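Local coordinates for protein CEP104 (Gallus gallus, PDB 5JO8) that is a centriolar protein whose TOG domain probably binds tubulin or microtubules, at residues W54-L68 against V99-I113. Residues are numbered along the deposited sequence; the frame is centred on the assembly and turned at random.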
ATOM      1  N   TRP A  54       8.307 -18.110  15.019  1.00 27.75           N
ATOM      2  CA  TRP A  54       7.956 -16.698  14.884  1.00 25.25           C
ATOM      3  C   TRP A  54       8.866 -15.750  15.672  1.00 30.83           C
ATOM      4  O   TRP A  54       9.092 -14.618  15.247  1.00 26.03           O
ATOM      5  CB  TRP A  54       6.480 -16.450  15.237  1.00 31.12           C
ATOM      6  CG  TRP A  54       6.143 -16.614  16.694  1.00 23.59           C
ATOM      7  CD1 TRP A  54       5.546 -17.696  17.279  1.00 26.42           C
ATOM      8  CD2 TRP A  54       6.369 -15.665  17.741  1.00 26.72           C
ATOM      9  NE1 TRP A  54       5.395 -17.478  18.625  1.00 30.09           N
ATOM     10  CE2 TRP A  54       5.889 -16.238  18.935  1.00 27.13           C
ATOM     11  CE3 TRP A  54       6.928 -14.381  17.788  1.00 33.58           C
ATOM     12  CZ2 TRP A  54       5.958 -15.579  20.157  1.00 31.57           C
ATOM     13  CZ3 TRP A  54       6.999 -13.731  19.005  1.00 33.33           C
ATOM     14  CH2 TRP A  54       6.515 -14.329  20.173  1.00 30.57           C
ATOM     15  N   SER A  55       9.384 -16.195  16.817  1.00 25.28           N
ATOM     16  CA  SER A  55      10.252 -15.341  17.623  1.00 25.57           C
ATOM     17  C   SER A  55      11.584 -15.095  16.924  1.00 27.45           C
ATOM     18  O   SER A  55      12.171 -14.016  17.053  1.00 29.02           O
ATOM     19  CB  SER A  55      10.479 -15.940  19.014  1.00 34.33           C
ATOM     20  OG  SER A  55      11.060 -17.229  18.922  1.00 38.18           O
ATOM     21  N   TYR A  56      12.073 -16.093  16.195  1.00 22.33           N
ATOM     22  CA  TYR A  56      13.308 -15.927  15.437  1.00 23.65           C
ATOM     23  C   TYR A  56      13.083 -14.933  14.302  1.00 22.17           C
ATOM     24  O   TYR A  56      13.975 -14.156  13.972  1.00 25.11           O
ATOM     25  CB  TYR A  56      13.786 -17.260  14.869  1.00 27.17           C
ATOM     26  CG  TYR A  56      14.903 -17.903  15.660  1.00 39.98           C
ATOM     27  CD1 TYR A  56      16.039 -17.180  16.011  1.00 43.97           C
ATOM     28  CD2 TYR A  56      14.827 -19.229  16.053  1.00 28.89           C
ATOM     29  CE1 TYR A  56      17.067 -17.761  16.734  1.00 49.77           C
ATOM     30  CE2 TYR A  56      15.853 -19.820  16.787  1.00 32.84           C
ATOM     31  CZ  TYR A  56      16.969 -19.082  17.120  1.00 46.32           C
ATOM     32  OH  TYR A  56      17.991 -19.662  17.838  1.00 49.59           O
ATOM     33  N   ARG A  57      11.894 -14.967  13.699  1.00 24.01           N
ATOM     34  CA  ARG A  57      11.589 -14.045  12.603  1.00 23.59           C
ATOM     35  C   ARG A  57      11.503 -12.619  13.130  1.00 23.41           C
ATOM     36  O   ARG A  57      12.067 -11.701  12.538  1.00 22.41           O
ATOM     37  CB  ARG A  57      10.293 -14.430  11.881  1.00 22.60           C
ATOM     38  CG  ARG A  57      10.316 -15.826  11.289  1.00 20.63           C
ATOM     39  CD  ARG A  57       9.235 -16.025  10.223  1.00 24.58           C
ATOM     40  NE  ARG A  57       7.860 -15.885  10.718  1.00 22.96           N
ATOM     41  CZ  ARG A  57       7.189 -16.839  11.358  1.00 27.25           C
ATOM     42  NH1 ARG A  57       7.768 -18.006  11.624  1.00 23.35           N
ATOM     43  NH2 ARG A  57       5.938 -16.617  11.746  1.00 25.39           N
ATOM     44  N   GLU A  58      10.783 -12.422  14.229  1.00 21.24           N
ATOM     45  CA  GLU A  58      10.691 -11.100  14.831  1.00 21.18           C
ATOM     46  C   GLU A  58      12.066 -10.596  15.262  1.00 23.77           C
ATOM     47  O   GLU A  58      12.429  -9.451  14.990  1.00 23.44           O
ATOM     48  CB  GLU A  58       9.745 -11.101  16.035  1.00 22.67           C
ATOM     49  CG  GLU A  58       9.650  -9.735  16.679  1.00 24.91           C
ATOM     50  CD  GLU A  58       8.942  -9.749  18.008  1.00 36.06           C
ATOM     51  OE1 GLU A  58       8.883 -10.822  18.646  1.00 37.76           O
ATOM     52  OE2 GLU A  58       8.456  -8.676  18.419  1.00 32.27           O
ATOM     53  N   ASP A  59      12.834 -11.457  15.928  1.00 23.67           N
ATOM     54  CA  ASP A  59      14.178 -11.093  16.350  1.00 25.47           C
ATOM     55  C   ASP A  59      15.034 -10.676  15.158  1.00 22.63           C
ATOM     56  O   ASP A  59      15.775  -9.697  15.241  1.00 23.83           O
ATOM     57  CB  ASP A  59      14.852 -12.242  17.100  1.00 28.37           C
ATOM     58  CG  ASP A  59      14.348 -12.382  18.522  1.00 41.92           C
ATOM     59  OD1 ASP A  59      13.543 -11.532  18.958  1.00 47.74           O
ATOM     60  OD2 ASP A  59      14.764 -13.338  19.208  1.00 42.93           O
ATOM     61  N   ALA A  60      14.927 -11.404  14.049  1.00 21.04           N
ATOM     62  CA  ALA A  60      15.734 -11.073  12.876  1.00 21.04           C
ATOM     63  C   ALA A  60      15.400  -9.686  12.334  1.00 21.07           C
ATOM     64  O   ALA A  60      16.301  -8.907  12.002  1.00 21.86           O
ATOM     65  CB  ALA A  60      15.591 -12.131  11.792  1.00 22.73           C
ATOM     66  N   LEU A  61      14.112  -9.376  12.236  1.00 19.78           N
ATOM     67  CA  LEU A  61      13.697  -8.069  11.740  1.00 18.70           C
ATOM     68  C   LEU A  61      14.106  -6.926  12.676  1.00 22.11           C
ATOM     69  O   LEU A  61      14.507  -5.848  12.223  1.00 20.78           O
ATOM     70  CB  LEU A  61      12.184  -8.060  11.509  1.00 17.80           C
ATOM     71  CG  LEU A  61      11.736  -9.095  10.471  1.00 19.86           C
ATOM     72  CD1 LEU A  61      10.224  -9.281  10.555  1.00 20.15           C
ATOM     73  CD2 LEU A  61      12.163  -8.723   9.049  1.00 28.66           C
ATOM     74  N   LEU A  62      14.000  -7.157  13.982  1.00 20.01           N
ATOM     75  CA  LEU A  62      14.455  -6.175  14.957  1.00 20.74           C
ATOM     76  C   LEU A  62      15.974  -6.009  14.916  1.00 19.37           C
ATOM     77  O   LEU A  62      16.487  -4.919  15.167  1.00 22.42           O
ATOM     78  CB  LEU A  62      13.959  -6.543  16.358  1.00 21.49           C
ATOM     79  CG  LEU A  62      12.431  -6.499  16.460  1.00 25.19           C
ATOM     80  CD1 LEU A  62      11.960  -6.889  17.856  1.00 24.53           C
ATOM     81  CD2 LEU A  62      11.901  -5.119  16.061  1.00 27.29           C
ATOM     82  N   ALA A  63      16.689  -7.080  14.594  1.00 18.67           N
ATOM     83  CA  ALA A  63      18.146  -6.986  14.453  1.00 20.58           C
ATOM     84  C   ALA A  63      18.526  -6.171  13.225  1.00 20.55           C
ATOM     85  O   ALA A  63      19.514  -5.433  13.246  1.00 21.28           O
ATOM     86  CB  ALA A  63      18.790  -8.366  14.386  1.00 22.61           C
ATOM     87  N   VAL A  64      17.747  -6.311  12.156  1.00 18.62           N
ATOM     88  CA  VAL A  64      17.970  -5.528  10.950  1.00 19.04           C
ATOM     89  C   VAL A  64      17.710  -4.066  11.258  1.00 17.41           C
ATOM     90  O   VAL A  64      18.483  -3.199  10.842  1.00 19.81           O
ATOM     91  CB  VAL A  64      17.104  -6.035   9.785  1.00 20.54           C
ATOM     92  CG1 VAL A  64      17.173  -5.076   8.592  1.00 20.58           C
ATOM     93  CG2 VAL A  64      17.534  -7.426   9.380  1.00 24.68           C
ATOM     94  N   TYR A  65      16.640  -3.794  12.001  1.00 18.77           N
ATOM     95  CA  TYR A  65      16.339  -2.438  12.425  1.00 18.20           C
ATOM     96  C   TYR A  65      17.530  -1.854  13.183  1.00 22.42           C
ATOM     97  O   TYR A  65      17.985  -0.751  12.891  1.00 19.55           O
ATOM     98  CB  TYR A  65      15.085  -2.431  13.314  1.00 17.12           C
ATOM     99  CG  TYR A  65      14.874  -1.127  14.050  1.00 17.73           C
ATOM    100  CD1 TYR A  65      15.494  -0.895  15.279  1.00 20.69           C
ATOM    101  CD2 TYR A  65      14.078  -0.120  13.518  1.00 20.82           C
ATOM    102  CE1 TYR A  65      15.331   0.290  15.947  1.00 24.92           C
ATOM    103  CE2 TYR A  65      13.906   1.083  14.196  1.00 26.15           C
ATOM    104  CZ  TYR A  65      14.536   1.269  15.413  1.00 23.15           C
ATOM    105  OH  TYR A  65      14.393   2.448  16.097  1.00 34.20           O
ATOM    106  N   LYS A  66      18.035  -2.593  14.164  1.00 20.07           N
ATOM    107  CA  LYS A  66      19.200  -2.132  14.912  1.00 20.84           C
ATOM    108  C   LYS A  66      20.438  -1.908  14.027  1.00 21.10           C
ATOM    109  O   LYS A  66      21.127  -0.887  14.158  1.00 25.29           O
ATOM    110  CB  LYS A  66      19.533  -3.113  16.030  1.00 21.69           C
ATOM    111  CG  LYS A  66      20.744  -2.701  16.851  1.00 24.12           C
ATOM    112  CD  LYS A  66      20.869  -3.586  18.074  1.00 23.55           C
ATOM    113  CE  LYS A  66      22.137  -3.288  18.850  1.00 30.45           C
ATOM    114  NZ  LYS A  66      22.120  -1.926  19.435  1.00 35.47           N
ATOM    115  N   LYS A  67      20.726  -2.852  13.136  1.00 20.08           N
ATOM    116  CA  LYS A  67      21.915  -2.747  12.282  1.00 19.37           C
ATOM    117  C   LYS A  67      21.840  -1.495  11.398  1.00 21.99           C
ATOM    118  O   LYS A  67      22.811  -0.741  11.281  1.00 21.37           O
ATOM    119  CB  LYS A  67      22.085  -4.010  11.431  1.00 20.02           C
ATOM    120  CG  LYS A  67      23.329  -4.012  10.531  1.00 24.13           C
ATOM    121  CD  LYS A  67      24.598  -4.127  11.351  1.00 35.47           C
ATOM    122  CE  LYS A  67      25.834  -4.119  10.461  1.00 47.70           C
ATOM    123  NZ  LYS A  67      25.826  -5.247   9.488  1.00 53.90           N
ATOM    124  N   LEU A  68      20.692  -1.263  10.767  1.00 20.09           N
ATOM    125  CA  LEU A  68      20.542  -0.066   9.944  1.00 17.44           C
ATOM    126  C   LEU A  68      20.588   1.231  10.752  1.00 21.73           C
ATOM    127  O   LEU A  68      21.239   2.184  10.322  1.00 22.32           O
ATOM    128  CB  LEU A  68      19.261  -0.128   9.111  1.00 19.18           C
ATOM    129  CG  LEU A  68      19.411  -0.810   7.747  1.00 21.08           C
ATOM    130  CD1 LEU A  68      19.620  -2.306   7.911  1.00 19.29           C
ATOM    131  CD2 LEU A  68      18.187  -0.537   6.866  1.00 24.06           C
ATOM    132  N   VAL A  99       1.812 -13.953  11.749  1.00 25.12           N
ATOM    133  CA  VAL A  99       2.005 -13.578  13.147  1.00 20.97           C
ATOM    134  C   VAL A  99       2.157 -12.071  13.321  1.00 26.36           C
ATOM    135  O   VAL A  99       3.048 -11.453  12.736  1.00 22.94           O
ATOM    136  CB  VAL A  99       3.179 -14.343  13.787  1.00 23.90           C
ATOM    137  CG1 VAL A  99       3.415 -13.858  15.204  1.00 22.47           C
ATOM    138  CG2 VAL A  99       2.917 -15.837  13.754  1.00 30.11           C
ATOM    139  N   SER A 100       1.296 -11.482  14.141  1.00 21.12           N
ATOM    140  CA  SER A 100       1.220 -10.035  14.281  1.00 23.31           C
ATOM    141  C   SER A 100       2.547  -9.396  14.712  1.00 24.57           C
ATOM    142  O   SER A 100       2.950  -8.371  14.160  1.00 21.92           O
ATOM    143  CB  SER A 100       0.080  -9.661  15.241  1.00 26.71           C
ATOM    144  OG  SER A 100       0.081  -8.275  15.559  1.00 25.80           O
ATOM    145  N   SER A 101       3.243 -10.005  15.666  1.00 20.82           N
ATOM    146  CA  SER A 101       4.492  -9.410  16.147  1.00 22.36           C
ATOM    147  C   SER A 101       5.517  -9.339  15.019  1.00 21.80           C
ATOM    148  O   SER A 101       6.283  -8.373  14.927  1.00 22.35           O
ATOM    149  CB  SER A 101       5.060 -10.168  17.351  1.00 23.08           C
ATOM    150  OG  SER A 101       5.479 -11.463  16.979  1.00 28.23           O
ATOM    151  N   VAL A 102       5.520 -10.344  14.150  1.00 19.01           N
ATOM    152  CA  VAL A 102       6.456 -10.349  13.015  1.00 20.29           C
ATOM    153  C   VAL A 102       6.051  -9.283  12.000  1.00 22.45           C
ATOM    154  O   VAL A 102       6.891  -8.522  11.506  1.00 19.44           O
ATOM    155  CB  VAL A 102       6.549 -11.727  12.357  1.00 20.07           C
ATOM    156  CG1 VAL A 102       7.548 -11.699  11.207  1.00 24.64           C
ATOM    157  CG2 VAL A 102       6.947 -12.780  13.384  1.00 21.96           C
ATOM    158  N   PHE A 103       4.766  -9.236  11.676  1.00 21.11           N
ATOM    159  CA  PHE A 103       4.234  -8.236  10.757  1.00 19.36           C
ATOM    160  C   PHE A 103       4.545  -6.823  11.275  1.00 19.36           C
ATOM    161  O   PHE A 103       5.005  -5.959  10.516  1.00 17.99           O
ATOM    162  CB  PHE A 103       2.717  -8.447  10.595  1.00 19.24           C
ATOM    163  CG  PHE A 103       2.051  -7.465   9.674  1.00 22.49           C
ATOM    164  CD1 PHE A 103       2.262  -7.515   8.305  1.00 23.38           C
ATOM    165  CD2 PHE A 103       1.177  -6.511  10.179  1.00 21.56           C
ATOM    166  CE1 PHE A 103       1.642  -6.613   7.455  1.00 22.94           C
ATOM    167  CE2 PHE A 103       0.557  -5.606   9.329  1.00 22.75           C
ATOM    168  CZ  PHE A 103       0.778  -5.661   7.970  1.00 24.75           C
ATOM    169  N   GLN A 104       4.314  -6.590  12.564  1.00 19.27           N
ATOM    170  CA  GLN A 104       4.570  -5.284  13.153  1.00 18.69           C
ATOM    171  C   GLN A 104       6.053  -4.914  13.103  1.00 21.90           C
ATOM    172  O   GLN A 104       6.398  -3.754  12.879  1.00 19.32           O
ATOM    173  CB  GLN A 104       4.047  -5.221  14.592  1.00 24.65           C
ATOM    174  CG  GLN A 104       2.525  -5.187  14.686  1.00 23.36           C
ATOM    175  CD  GLN A 104       1.923  -3.914  14.120  1.00 29.97           C
ATOM    176  OE1 GLN A 104       2.549  -2.854  14.140  1.00 42.04           O
ATOM    177  NE2 GLN A 104       0.708  -4.015  13.607  1.00 32.83           N
ATOM    178  N   ALA A 105       6.933  -5.886  13.318  1.00 19.99           N
ATOM    179  CA  ALA A 105       8.362  -5.603  13.249  1.00 19.06           C
ATOM    180  C   ALA A 105       8.701  -5.196  11.822  1.00 20.05           C
ATOM    181  O   ALA A 105       9.536  -4.311  11.617  1.00 19.47           O
ATOM    182  CB  ALA A 105       9.185  -6.801  13.694  1.00 18.80           C
ATOM    183  N   SER A 106       8.042  -5.801  10.833  1.00 18.35           N
ATOM    184  CA  SER A 106       8.326  -5.440   9.444  1.00 18.68           C
ATOM    185  C   SER A 106       7.878  -4.010   9.149  1.00 19.09           C
ATOM    186  O   SER A 106       8.561  -3.272   8.428  1.00 19.34           O
ATOM    187  CB  SER A 106       7.711  -6.432   8.456  1.00 18.63           C
ATOM    188  OG  SER A 106       6.344  -6.157   8.218  1.00 22.03           O
ATOM    189  N   LEU A 107       6.744  -3.603   9.710  1.00 18.34           N
ATOM    190  CA  LEU A 107       6.261  -2.240   9.526  1.00 17.36           C
ATOM    191  C   LEU A 107       7.172  -1.234  10.216  1.00 18.19           C
ATOM    192  O   LEU A 107       7.424  -0.157   9.674  1.00 19.68           O
ATOM    193  CB  LEU A 107       4.845  -2.076  10.078  1.00 18.65           C
ATOM    194  CG  LEU A 107       3.755  -2.945   9.463  1.00 20.75           C
ATOM    195  CD1 LEU A 107       2.401  -2.568  10.066  1.00 23.31           C
ATOM    196  CD2 LEU A 107       3.718  -2.821   7.952  1.00 22.97           C
ATOM    197  N   LYS A 108       7.644  -1.573  11.414  1.00 17.69           N
ATOM    198  CA  LYS A 108       8.560  -0.717  12.154  1.00 19.63           C
ATOM    199  C   LYS A 108       9.819  -0.495  11.320  1.00 18.10           C
ATOM    200  O   LYS A 108      10.317   0.621  11.207  1.00 20.21           O
ATOM    201  CB  LYS A 108       8.930  -1.370  13.489  1.00 20.69           C
ATOM    202  CG  LYS A 108       9.935  -0.608  14.324  1.00 22.97           C
ATOM    203  CD  LYS A 108      10.346  -1.454  15.523  1.00 26.41           C
ATOM    204  CE  LYS A 108      11.558  -0.890  16.248  1.00 28.15           C
ATOM    205  NZ  LYS A 108      11.257   0.348  17.029  1.00 33.94           N
ATOM    206  N   LEU A 109      10.323  -1.571  10.735  1.00 17.28           N
ATOM    207  CA  LEU A 109      11.537  -1.507   9.944  1.00 16.46           C
ATOM    208  C   LEU A 109      11.300  -0.682   8.682  1.00 18.69           C
ATOM    209  O   LEU A 109      12.107   0.191   8.354  1.00 16.68           O
ATOM    210  CB  LEU A 109      11.979  -2.924   9.583  1.00 17.96           C
ATOM    211  CG  LEU A 109      13.167  -3.090   8.642  1.00 19.28           C
ATOM    212  CD1 LEU A 109      14.372  -2.274   9.122  1.00 19.89           C
ATOM    213  CD2 LEU A 109      13.498  -4.574   8.540  1.00 19.33           C
ATOM    214  N   LEU A 110      10.193  -0.950   7.986  1.00 17.81           N
ATOM    215  CA  LEU A 110       9.867  -0.217   6.767  1.00 17.47           C
ATOM    216  C   LEU A 110       9.721   1.280   7.015  1.00 18.14           C
ATOM    217  O   LEU A 110      10.294   2.105   6.291  1.00 17.93           O
ATOM    218  CB  LEU A 110       8.590  -0.768   6.145  1.00 15.75           C
ATOM    219  CG  LEU A 110       8.082  -0.058   4.895  1.00 15.58           C
ATOM    220  CD1 LEU A 110       9.198  -0.084   3.844  1.00 16.12           C
ATOM    221  CD2 LEU A 110       6.851  -0.760   4.377  1.00 16.37           C
ATOM    222  N   LYS A 111       8.979   1.641   8.059  1.00 18.10           N
ATOM    223  CA  LYS A 111       8.796   3.047   8.382  1.00 16.87           C
ATOM    224  C   LYS A 111      10.122   3.728   8.719  1.00 18.77           C
ATOM    225  O   LYS A 111      10.375   4.866   8.305  1.00 17.74           O
ATOM    226  CB  LYS A 111       7.790   3.208   9.535  1.00 16.46           C
ATOM    227  CG  LYS A 111       7.528   4.655   9.888  1.00 19.40           C
ATOM    228  CD  LYS A 111       6.452   4.826  10.957  1.00 20.06           C
ATOM    229  CE  LYS A 111       6.342   6.294  11.310  1.00 25.25           C
ATOM    230  NZ  LYS A 111       5.422   6.522  12.460  1.00 34.15           N
ATOM    231  N   MET A 112      10.968   3.038   9.474  1.00 16.55           N
ATOM    232  CA  MET A 112      12.285   3.559   9.813  1.00 15.97           C
ATOM    233  C   MET A 112      13.142   3.784   8.558  1.00 17.65           C
ATOM    234  O   MET A 112      13.848   4.791   8.452  1.00 18.01           O
ATOM    235  CB  MET A 112      12.995   2.603  10.774  1.00 17.64           C
ATOM    236  CG  MET A 112      14.409   3.031  11.173  1.00 18.99           C
ATOM    237  SD  MET A 112      15.723   2.669   9.995  1.00 19.89           S
ATOM    238  CE  MET A 112      15.809   0.885  10.101  1.00 21.70           C
ATOM    239  N   ILE A 113      13.108   2.846   7.619  1.00 16.30           N
ATOM    240  CA  ILE A 113      13.954   2.982   6.431  1.00 16.83           C
ATOM    241  C   ILE A 113      13.543   4.224   5.660  1.00 15.03           C
ATOM    242  O   ILE A 113      14.387   5.032   5.255  1.00 16.44           O
ATOM    243  CB  ILE A 113      13.882   1.729   5.553  1.00 17.49           C
ATOM    244  CG1 ILE A 113      14.587   0.567   6.240  1.00 17.69           C
ATOM    245  CG2 ILE A 113      14.565   1.980   4.217  1.00 17.96           C
ATOM    246  CD1 ILE A 113      14.243  -0.777   5.670  1.00 19.99           C
TER
HETATM  247  O   HOH W   1       6.926  -6.755  16.945  1.00 25.76           O
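Leu61 and Val102 interlock as knobs into holes between the nearly parallel segments 54-68 and 100-113, whose axes run 11° apart. Leu61 sits among Val102, Ala105, Ser106 and Leu109. Leu61 CD1 lies 3.7 Å from Val102 CG1. Val102 in turn fills the hole formed by Trp54, Arg57, Glu58 and Leu61. Ala105 has only a methyl to offer, and Leu61 CB and Leu62 CD2 both rest on it. Further along, Leu109 CD2 meets Val64 CG1 at 3.7 Å, and Leu68 packs on Met112 CE and Ile113 CG1. Helix 77-94 also touches Leu61, Leu68 and Leu109.

Tyr65 makes the cation-pi, CH-pi and Met-aromatic contacts. Lys108 crosses its ring at about a right angle. Lys108 CE stands over the Tyr65 ring centre, 3.6 Å from the centroid, as a CH-pi contact. The chain is extended up to a bend at chi4 (73°), which keeps NZ over the same face for a cation-pi contact. Met112 SD lies obliquely to the Tyr65 ring, 5.5 Å from its centroid.

Polar links lie near the helix starts. One water donates to Glu58 OE2 (2.9 Å) and to Ser101 O (2.7 Å). Arg57 forms a salt bridge with Asp97, while its NH2 touches Val99 CG2 edge-on.

The chemistry implies that apolar interlocking holds these neighbouring helices of the TOG domain's helical array together, with one water bridge and one cation-pi pair on more exposed residues.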